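Local coordinates for protein putative pectin lyase (Geobacillus virus E2, PDB 7CHU) that forms the trimeric tailspike of a deep-sea thermophilic bacteriophage and probably binds or cleaves host surface polysaccharide, at residues G311-V316 and R335-G340; N251-I256 and G280-I285; L359-G364 and E383-S388. One frame throughout, in Å; residues are numbered along the deposited sequence.

Contact 1 (G311-V316 and R335-G340); sequences GDVTYV and RNKIIG
With chi1 at -56° and chi2 at -71°, the amide of Asn336, just ahead of strand 337-339, reaches over to Gly311 and Thr314 of the neighbouring coil, while chi1 of Thr314, -47°, puts OG1 on the side of its own backbone N, where hydroxyl and amide can share one acceptor, Asn336 OD1. The two segments are successive rungs of a right-handed parallel beta-helix, and Asn336 extends the ladder into the turn before the strand. Its OD1 takes Thr314 N at 2.7 Å and the hydroxyl Thr314 OG1 at 2.8 Å, both donors tilted from the carbonyl plane. Its ND2 gives a hydrogen to Gly311 O, which lies close to the plane of the amide. Three bonds thus fix the rotation of a buried side chain.

Beyond it the parallel ladder takes over: Lys337 N to Thr314 O, Val316 N to Lys337 O and Ile339 N to Val316 O. On one face the methylenes of Lys337 run alongside the Tyr315 ring, CD coming obliquely to CD2 at 4.1 Å. The ammonium bends back to Arg335 O and also makes a salt bridge to Asp342 of the second subunit, as does the Arg335 guanidinium, which has Val313 CG2 over one face near the rim. On the other face, among the side chains inside the coil, Val316 CG2 packs against Ile338 CD1 at 3.7 Å.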
loop_
_atom_site.group_PDB
_atom_site.type_symbol
_atom_site.label_atom_id
_atom_site.label_comp_id
_atom_site.label_asym_id
_atom_site.label_seq_id
_atom_site.Cartn_x
_atom_site.Cartn_y
_atom_site.Cartn_z
ATOM N N GLY A 311 17.636 1.316 13.517
ATOM C CA GLY A 311 16.938 0.048 13.359
ATOM C C GLY A 311 17.361 -0.639 12.078
ATOM O O GLY A 311 18.050 -0.057 11.234
ATOM N N ASP A 312 16.929 -1.892 11.937
ATOM C CA ASP A 312 17.275 -2.715 10.787
ATOM C C ASP A 312 16.026 -3.149 10.034
ATOM O O ASP A 312 14.937 -3.247 10.610
ATOM C CB ASP A 312 18.067 -3.951 11.210
ATOM C CG ASP A 312 19.348 -3.602 11.956
ATOM O OD1 ASP A 312 20.044 -2.620 11.593
ATOM O OD2 ASP A 312 19.666 -4.335 12.917
ATOM N N VAL A 313 16.198 -3.430 8.737
ATOM C CA VAL A 313 15.133 -3.989 7.897
ATOM C C VAL A 313 13.841 -3.203 8.058
ATOM O O VAL A 313 12.763 -3.784 8.238
ATOM C CB VAL A 313 14.883 -5.477 8.214
ATOM C CG1 VAL A 313 14.187 -6.162 7.030
ATOM C CG2 VAL A 313 16.188 -6.190 8.543
ATOM N N THR A 314 13.930 -1.887 8.008
ATOM C CA THR A 314 12.741 -1.054 7.996
ATOM C C THR A 314 12.301 -0.835 6.557
ATOM O O THR A 314 13.136 -0.690 5.653
ATOM C CB THR A 314 13.025 0.295 8.674
ATOM O OG1 THR A 314 13.709 0.062 9.913
ATOM C CG2 THR A 314 11.737 1.081 8.941
ATOM N N TYR A 315 10.997 -0.792 6.342
ATOM C CA TYR A 315 10.444 -0.604 5.003
ATOM C C TYR A 315 9.787 0.769 4.965
ATOM O O TYR A 315 8.776 0.991 5.638
ATOM C CB TYR A 315 9.422 -1.687 4.662
ATOM C CG TYR A 315 9.875 -3.131 4.833
ATOM C CD1 TYR A 315 10.094 -3.659 6.099
ATOM C CD2 TYR A 315 10.033 -3.976 3.726
ATOM C CE1 TYR A 315 10.459 -4.980 6.270
ATOM C CE2 TYR A 315 10.403 -5.303 3.879
ATOM C CZ TYR A 315 10.616 -5.799 5.169
ATOM O OH TYR A 315 10.965 -7.115 5.356
ATOM N N VAL A 316 10.366 1.694 4.213
ATOM C CA VAL A 316 9.777 3.016 4.051
ATOM C C VAL A 316 9.270 3.093 2.612
ATOM O O VAL A 316 10.022 3.433 1.684
ATOM C CB VAL A 316 10.781 4.134 4.384
ATOM C CG1 VAL A 316 10.113 5.493 4.350
ATOM C CG2 VAL A 316 11.452 3.875 5.774
ATOM N N ARG A 335 20.046 -2.820 5.922
ATOM C CA ARG A 335 19.000 -3.422 5.083
ATOM C C ARG A 335 17.667 -2.690 5.216
ATOM O O ARG A 335 16.600 -3.278 5.057
ATOM C CB ARG A 335 18.814 -4.914 5.393
ATOM C CG ARG A 335 20.098 -5.754 5.373
ATOM C CD ARG A 335 19.901 -7.095 4.649
ATOM N NE ARG A 335 18.786 -7.901 5.170
ATOM C CZ ARG A 335 18.874 -8.689 6.250
ATOM N NH1 ARG A 335 20.007 -8.761 6.935
ATOM N NH2 ARG A 335 17.827 -9.394 6.669
ATOM N N ASN A 336 17.698 -1.408 5.521
ATOM C CA ASN A 336 16.464 -0.674 5.403
ATOM C C ASN A 336 16.181 -0.403 3.934
ATOM O O ASN A 336 17.088 -0.429 3.081
ATOM C CB ASN A 336 16.537 0.600 6.227
ATOM C CG ASN A 336 16.877 0.313 7.683
ATOM O OD1 ASN A 336 16.048 -0.232 8.423
ATOM N ND2 ASN A 336 18.110 0.618 8.086
ATOM N N LYS A 337 14.905 -0.172 3.636
ATOM C CA LYS A 337 14.428 -0.021 2.265
ATOM C C LYS A 337 13.638 1.274 2.143
ATOM O O LYS A 337 12.608 1.451 2.809
ATOM C CB LYS A 337 13.579 -1.228 1.865
ATOM C CG LYS A 337 14.424 -2.497 1.831
ATOM C CD LYS A 337 13.592 -3.751 1.783
ATOM C CE LYS A 337 14.494 -5.010 1.808
ATOM N NZ LYS A 337 15.390 -5.072 3.015
ATOM N N ILE A 338 14.135 2.172 1.302
ATOM C CA ILE A 338 13.539 3.469 1.012
ATOM C C ILE A 338 13.117 3.390 -0.452
ATOM O O ILE A 338 13.947 3.502 -1.364
ATOM C CB ILE A 338 14.514 4.632 1.258
ATOM C CG1 ILE A 338 15.351 4.444 2.552
ATOM C CG2 ILE A 338 13.781 5.989 1.224
ATOM C CD1 ILE A 338 14.546 4.532 3.785
ATOM N N ILE A 339 11.839 3.122 -0.696
ATOM C CA ILE A 339 11.362 2.743 -2.025
ATOM C C ILE A 339 10.195 3.638 -2.407
ATOM O O ILE A 339 9.178 3.673 -1.698
ATOM C CB ILE A 339 10.943 1.262 -2.071
ATOM C CG1 ILE A 339 12.172 0.349 -1.946
ATOM C CG2 ILE A 339 10.146 0.962 -3.350
ATOM C CD1 ILE A 339 11.827 -1.124 -1.976
ATOM N N GLY A 340 10.315 4.317 -3.551
ATOM C CA GLY A 340 9.232 5.132 -4.057
ATOM C C GLY A 340 8.915 6.353 -3.226
ATOM O O GLY A 340 7.790 6.849 -3.283
#

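Contact 2 (N251-I256 and G280-I285); sequences NRLLFI and GNNQFI
Strands 251-256 and 283-285 run parallel, 15° apart in direction and 4.8 Å apart at closest approach, laced by Gln283 N to Leu253 O, Phe255 N to Gln283 O and Ile285 N to Phe255 O. Ahead of this ladder Asn282 takes over with its side chain: OD1 accepts Leu253 N at 2.8 Å, nearly straight and on a lone pair in the carbonyl plane, while Leu253 CB and CG pack against the same oxygen.

Phe255 and Phe284 project the same way from adjacent rungs. Both place CG beside the backbone N and turn the ring by nearly the same chi2, which leaves the rings almost parallel, 7° between planes. They are slid apart, however, and barely overlap, with centroids 4.8 Å apart; CE2 of Phe284 lies over a face of Phe255 and reaches CD1 at 3.4 Å. Val240 and Ile242 pack on Phe255 from across the coil.

On the opposite face Leu254 CG rests against Gln283 CB at 3.9 Å, and Leu254 CD1 sits over the centre of the Arg252 guanidinium. One water, in plane at the edge of that guanidinium, accepts from Arg252 NH1 and Gln283 NE2 and donates to O and OD1 of Asn281, filling all four of its hydrogen-bonding directions. Asn281 OD1 also bonds the Tyr315 hydroxyl. Arg252 also reaches Gly286 O, and Gln283 reaches Asn318 O, both of the second subunit. Stacked phenylalanines inside, and an outer face turned to another subunit, fit a right-handed parallel beta-helix of the pectate lyase kind.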
loop_
_atom_site.group_PDB
_atom_site.type_symbol
_atom_site.label_atom_id
_atom_site.label_comp_id
_atom_site.label_asym_id
_atom_site.label_seq_id
_atom_site.Cartn_x
_atom_site.Cartn_y
_atom_site.Cartn_z
ATOM N N ASN A 251 9.255 -4.862 16.784
ATOM C CA ASN A 251 9.347 -5.388 15.432
ATOM C C ASN A 251 7.942 -5.572 14.863
ATOM O O ASN A 251 6.962 -5.709 15.607
ATOM C CB ASN A 251 10.149 -6.704 15.399
ATOM C CG ASN A 251 9.412 -7.840 16.048
ATOM O OD1 ASN A 251 8.507 -8.406 15.444
ATOM N ND2 ASN A 251 9.767 -8.165 17.304
ATOM N N ARG A 252 7.856 -5.545 13.535
ATOM C CA ARG A 252 6.586 -5.705 12.822
ATOM C C ARG A 252 5.540 -4.686 13.277
ATOM O O ARG A 252 4.352 -4.999 13.405
ATOM C CB ARG A 252 6.072 -7.137 12.959
ATOM C CG ARG A 252 6.837 -8.130 12.089
ATOM C CD ARG A 252 6.580 -7.850 10.593
ATOM N NE ARG A 252 5.182 -8.070 10.252
ATOM C CZ ARG A 252 4.644 -7.828 9.056
ATOM N NH1 ARG A 252 5.402 -7.373 8.070
ATOM N NH2 ARG A 252 3.345 -8.070 8.842
ATOM N N LEU A 253 5.981 -3.463 13.546
ATOM C CA LEU A 253 5.083 -2.319 13.655
ATOM C C LEU A 253 4.788 -1.804 12.248
ATOM O O LEU A 253 5.713 -1.365 11.555
ATOM C CB LEU A 253 5.715 -1.202 14.481
ATOM C CG LEU A 253 6.202 -1.480 15.918
ATOM C CD1 LEU A 253 6.963 -0.274 16.446
ATOM C CD2 LEU A 253 5.028 -1.766 16.787
ATOM N N LEU A 254 3.521 -1.825 11.836
ATOM C CA LEU A 254 3.130 -1.407 10.487
ATOM C C LEU A 254 2.301 -0.137 10.578
ATOM O O LEU A 254 1.149 -0.175 11.022
ATOM C CB LEU A 254 2.353 -2.509 9.767
ATOM C CG LEU A 254 3.218 -3.462 8.922
ATOM C CD1 LEU A 254 4.201 -4.322 9.755
ATOM C CD2 LEU A 254 2.383 -4.362 8.001
ATOM N N PHE A 255 2.887 0.983 10.162
ATOM C CA PHE A 255 2.187 2.257 10.068
ATOM C C PHE A 255 1.714 2.416 8.625
ATOM O O PHE A 255 2.531 2.434 7.703
ATOM C CB PHE A 255 3.102 3.421 10.467
ATOM C CG PHE A 255 3.618 3.352 11.888
ATOM C CD1 PHE A 255 4.672 2.519 12.223
ATOM C CD2 PHE A 255 3.058 4.150 12.875
ATOM C CE1 PHE A 255 5.169 2.487 13.521
ATOM C CE2 PHE A 255 3.530 4.112 14.185
ATOM C CZ PHE A 255 4.584 3.266 14.515
ATOM N N ILE A 256 0.401 2.473 8.418
ATOM C CA ILE A 256 -0.163 2.469 7.078
ATOM C C ILE A 256 -0.974 3.733 6.905
ATOM O O ILE A 256 -1.873 4.017 7.706
ATOM C CB ILE A 256 -1.016 1.226 6.812
ATOM C CG1 ILE A 256 -0.164 -0.045 6.928
ATOM C CG2 ILE A 256 -1.667 1.338 5.420
ATOM C CD1 ILE A 256 -1.001 -1.348 6.834
ATOM N N GLY A 280 13.528 -3.929 14.474
ATOM C CA GLY A 280 13.615 -4.502 13.140
ATOM C C GLY A 280 12.269 -4.729 12.493
ATOM O O GLY A 280 11.249 -4.897 13.166
ATOM N N ASN A 281 12.282 -4.743 11.160
ATOM C CA ASN A 281 11.135 -5.205 10.382
ATOM C C ASN A 281 9.878 -4.384 10.655
ATOM O O ASN A 281 8.761 -4.894 10.642
ATOM C CB ASN A 281 10.887 -6.692 10.619
ATOM C CG ASN A 281 11.415 -7.528 9.486
ATOM O OD1 ASN A 281 10.882 -7.479 8.360
ATOM N ND2 ASN A 281 12.480 -8.284 9.753
ATOM N N ASN A 282 10.055 -3.091 10.850
ATOM C CA ASN A 282 8.935 -2.176 10.968
ATOM C C ASN A 282 8.714 -1.462 9.644
ATOM O O ASN A 282 9.639 -1.336 8.847
ATOM C CB ASN A 282 9.217 -1.209 12.092
ATOM C CG ASN A 282 9.519 -1.954 13.374
ATOM O OD1 ASN A 282 8.633 -2.632 13.900
ATOM N ND2 ASN A 282 10.778 -1.889 13.846
ATOM N N GLN A 283 7.481 -1.004 9.407
ATOM C CA GLN A 283 7.104 -0.533 8.080
ATOM C C GLN A 283 6.343 0.778 8.167
ATOM O O GLN A 283 5.563 0.994 9.102
ATOM C CB GLN A 283 6.241 -1.570 7.348
ATOM C CG GLN A 283 6.884 -2.951 7.226
ATOM C CD GLN A 283 6.421 -3.709 5.995
ATOM O OE1 GLN A 283 5.746 -3.144 5.120
ATOM N NE2 GLN A 283 6.798 -4.984 5.902
ATOM N N PHE A 284 6.557 1.629 7.164
ATOM C CA PHE A 284 5.813 2.865 6.949
ATOM C C PHE A 284 5.352 2.843 5.497
ATOM O O PHE A 284 6.177 2.965 4.588
ATOM C CB PHE A 284 6.679 4.087 7.235
ATOM C CG PHE A 284 7.141 4.147 8.667
ATOM C CD1 PHE A 284 8.271 3.453 9.066
ATOM C CD2 PHE A 284 6.412 4.845 9.602
ATOM C CE1 PHE A 284 8.674 3.449 10.406
ATOM C CE2 PHE A 284 6.814 4.865 10.962
ATOM C CZ PHE A 284 7.943 4.172 11.352
ATOM N N ILE A 285 4.049 2.665 5.277
ATOM C CA ILE A 285 3.492 2.501 3.934
ATOM C C ILE A 285 2.596 3.704 3.657
ATOM O O ILE A 285 1.572 3.895 4.322
ATOM C CB ILE A 285 2.727 1.177 3.788
ATOM C CG1 ILE A 285 3.666 -0.005 4.115
ATOM C CG2 ILE A 285 2.087 1.062 2.361
ATOM C CD1 ILE A 285 2.940 -1.349 4.276
HETATM O O HOH W 1 8.153 -6.246 8.219
#

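Contact 3 (L359-G364 and E383-S388); sequences LNVIDG and ENFFCS
Near the C-terminal end of the parallel beta-helix, two rungs are joined by an asparagine ladder: Asn360 and Asn384 stand side by side, pointing the same way, with their amide planes only 11° apart. Asn384 OD1 is gripped twice, by Asn360 ND2 at 2.8 Å and by Asn360 N at 2.9 Å. Matching chi1 values (-58° and -63°), together with similar chi2, align the amides from rung to rung. Asn360 ND2 also bonds Gly333 O, and Asn384 ND2 bonds Ser357 O.

The backbone bonds begin with Leu359 N to Glu383 O at 2.7 Å and continue through Phe385 N to Asn360 O, Ile362 N to Phe385 O, Cys387 N to Ile362 O and Gly364 N to Cys387 O. On one face Val361 CG1 meets the edge of the Phe385 ring at CD2, 3.8 Å away. On the other, the side chains of Ile362 and Phe386 meet only at their CB atoms, 4.1 Å apart, since the Phe386 ring leads away and meets Phe377.

Asp363 lies close to its copies in both other subunits, a cluster of carboxylates that may favour protonation of some of them. Glu383 pairs with Lys396 of the second subunit. Within the chain, strand 361-363 has strand 337-339 on its other side, strand 351-353 packs on both asparagines, and Trp399 of strand 398-399 packs on Glu383 and Phe385 where the antiparallel part of the chain begins.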
loop_
_atom_site.group_PDB
_atom_site.type_symbol
_atom_site.label_atom_id
_atom_site.label_comp_id
_atom_site.label_asym_id
_atom_site.label_seq_id
_atom_site.Cartn_x
_atom_site.Cartn_y
_atom_site.Cartn_z
ATOM N N LEU A 359 23.981 -2.158 3.226
ATOM C CA LEU A 359 22.967 -2.850 2.419
ATOM C C LEU A 359 21.578 -2.221 2.554
ATOM O O LEU A 359 20.559 -2.870 2.316
ATOM C CB LEU A 359 22.912 -4.343 2.744
ATOM C CG LEU A 359 23.819 -5.313 1.971
ATOM C CD1 LEU A 359 23.735 -5.126 0.476
ATOM C CD2 LEU A 359 25.273 -5.222 2.433
ATOM N N ASN A 360 21.511 -0.941 2.866
ATOM C CA ASN A 360 20.281 -0.205 2.657
ATOM C C ASN A 360 20.073 0.038 1.159
ATOM O O ASN A 360 21.031 0.080 0.380
ATOM C CB ASN A 360 20.342 1.103 3.430
ATOM C CG ASN A 360 20.560 0.872 4.899
ATOM O OD1 ASN A 360 19.608 0.568 5.633
ATOM N ND2 ASN A 360 21.820 0.995 5.347
ATOM N N VAL A 361 18.815 0.146 0.749
ATOM C CA VAL A 361 18.453 0.373 -0.649
ATOM C C VAL A 361 17.652 1.661 -0.733
ATOM O O VAL A 361 16.745 1.887 0.078
ATOM C CB VAL A 361 17.637 -0.795 -1.236
ATOM C CG1 VAL A 361 17.428 -0.556 -2.750
ATOM C CG2 VAL A 361 18.320 -2.113 -0.988
ATOM N N ILE A 362 17.979 2.491 -1.713
ATOM C CA ILE A 362 17.186 3.660 -2.085
ATOM C C ILE A 362 16.751 3.411 -3.527
ATOM O O ILE A 362 17.573 3.486 -4.449
ATOM C CB ILE A 362 17.984 4.966 -1.977
ATOM C CG1 ILE A 362 18.434 5.219 -0.527
ATOM C CG2 ILE A 362 17.177 6.108 -2.572
ATOM C CD1 ILE A 362 19.564 6.224 -0.391
ATOM N N ASP A 363 15.471 3.141 -3.748
ATOM C CA ASP A 363 15.015 2.651 -5.039
ATOM C C ASP A 363 13.728 3.341 -5.490
ATOM O O ASP A 363 12.761 3.430 -4.725
ATOM C CB ASP A 363 14.813 1.136 -4.977
ATOM C CG ASP A 363 14.365 0.562 -6.304
ATOM O OD1 ASP A 363 13.306 -0.097 -6.350
ATOM O OD2 ASP A 363 15.067 0.789 -7.320
ATOM N N GLY A 364 13.711 3.812 -6.741
ATOM C CA GLY A 364 12.523 4.460 -7.270
ATOM C C GLY A 364 12.147 5.762 -6.591
ATOM O O GLY A 364 10.982 6.169 -6.649
ATOM N N GLU A 383 29.018 -0.728 1.909
ATOM C CA GLU A 383 28.211 -0.850 0.693
ATOM C C GLU A 383 26.721 -0.641 0.977
ATOM O O GLU A 383 26.135 -1.315 1.834
ATOM C CB GLU A 383 28.418 -2.220 0.045
ATOM C CG GLU A 383 27.434 -2.503 -1.109
ATOM C CD GLU A 383 27.675 -3.850 -1.790
ATOM O OE1 GLU A 383 28.801 -4.357 -1.727
ATOM O OE2 GLU A 383 26.751 -4.420 -2.398
ATOM N N ASN A 384 26.117 0.290 0.243
ATOM C CA ASN A 384 24.672 0.435 0.142
ATOM C C ASN A 384 24.308 0.578 -1.332
ATOM O O ASN A 384 25.169 0.823 -2.175
ATOM C CB ASN A 384 24.196 1.633 0.937
ATOM C CG ASN A 384 24.466 1.475 2.439
ATOM O OD1 ASN A 384 23.608 1.010 3.178
ATOM N ND2 ASN A 384 25.663 1.859 2.884
ATOM N N PHE A 385 23.030 0.438 -1.648
ATOM C CA PHE A 385 22.599 0.301 -3.030
ATOM C C PHE A 385 21.583 1.379 -3.372
ATOM O O PHE A 385 20.731 1.736 -2.551
ATOM C CB PHE A 385 22.010 -1.097 -3.240
ATOM C CG PHE A 385 21.597 -1.392 -4.652
ATOM C CD1 PHE A 385 22.539 -1.428 -5.690
ATOM C CD2 PHE A 385 20.267 -1.665 -4.945
ATOM C CE1 PHE A 385 22.132 -1.713 -7.026
ATOM C CE2 PHE A 385 19.863 -1.961 -6.252
ATOM C CZ PHE A 385 20.810 -1.970 -7.294
ATOM N N PHE A 386 21.655 1.906 -4.587
ATOM C CA PHE A 386 20.631 2.867 -4.972
ATOM C C PHE A 386 20.312 2.728 -6.447
ATOM O O PHE A 386 21.170 2.364 -7.262
ATOM C CB PHE A 386 21.038 4.307 -4.663
ATOM C CG PHE A 386 22.258 4.773 -5.429
ATOM C CD1 PHE A 386 23.525 4.645 -4.877
ATOM C CD2 PHE A 386 22.126 5.352 -6.698
ATOM C CE1 PHE A 386 24.661 5.075 -5.581
ATOM C CE2 PHE A 386 23.248 5.788 -7.413
ATOM C CZ PHE A 386 24.518 5.651 -6.851
ATOM N N CYS A 387 19.062 3.033 -6.780
ATOM C CA CYS A 387 18.593 3.040 -8.167
ATOM C C CYS A 387 17.409 4.004 -8.205
ATOM O O CYS A 387 16.255 3.607 -8.036
ATOM C CB CYS A 387 18.192 1.649 -8.658
ATOM S SG CYS A 387 17.572 1.632 -10.414
ATOM N N SER A 388 17.708 5.282 -8.433
ATOM C CA SER A 388 16.710 6.349 -8.377
ATOM C C SER A 388 17.191 7.537 -9.192
ATOM O O SER A 388 18.385 7.677 -9.460
ATOM C CB SER A 388 16.430 6.834 -6.936
ATOM O OG SER A 388 16.103 5.765 -6.083
#

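Along the chain the contacts come in series, contact 2 first, then contact 1, then contact 3; none encloses or crosses another. Each closes one coil of the beta-helix, with 23 intervening residues in contact 2 and 18 in each of the others. Their strands stack on the same side of the coil, in the order 251-256, 283-285, 315-317, 337-339, 361-363, 385-387. Tyr315 N to Asn282 O, 2.9 Å, joins contacts 2 and 1; Asn336 N to Asn360 OD1, 2.8 Å, joins contacts 1 and 3. Contacts 2 and 3 do not touch, their centres being about 19 Å apart. All three meet the second subunit, tying coil to trimer.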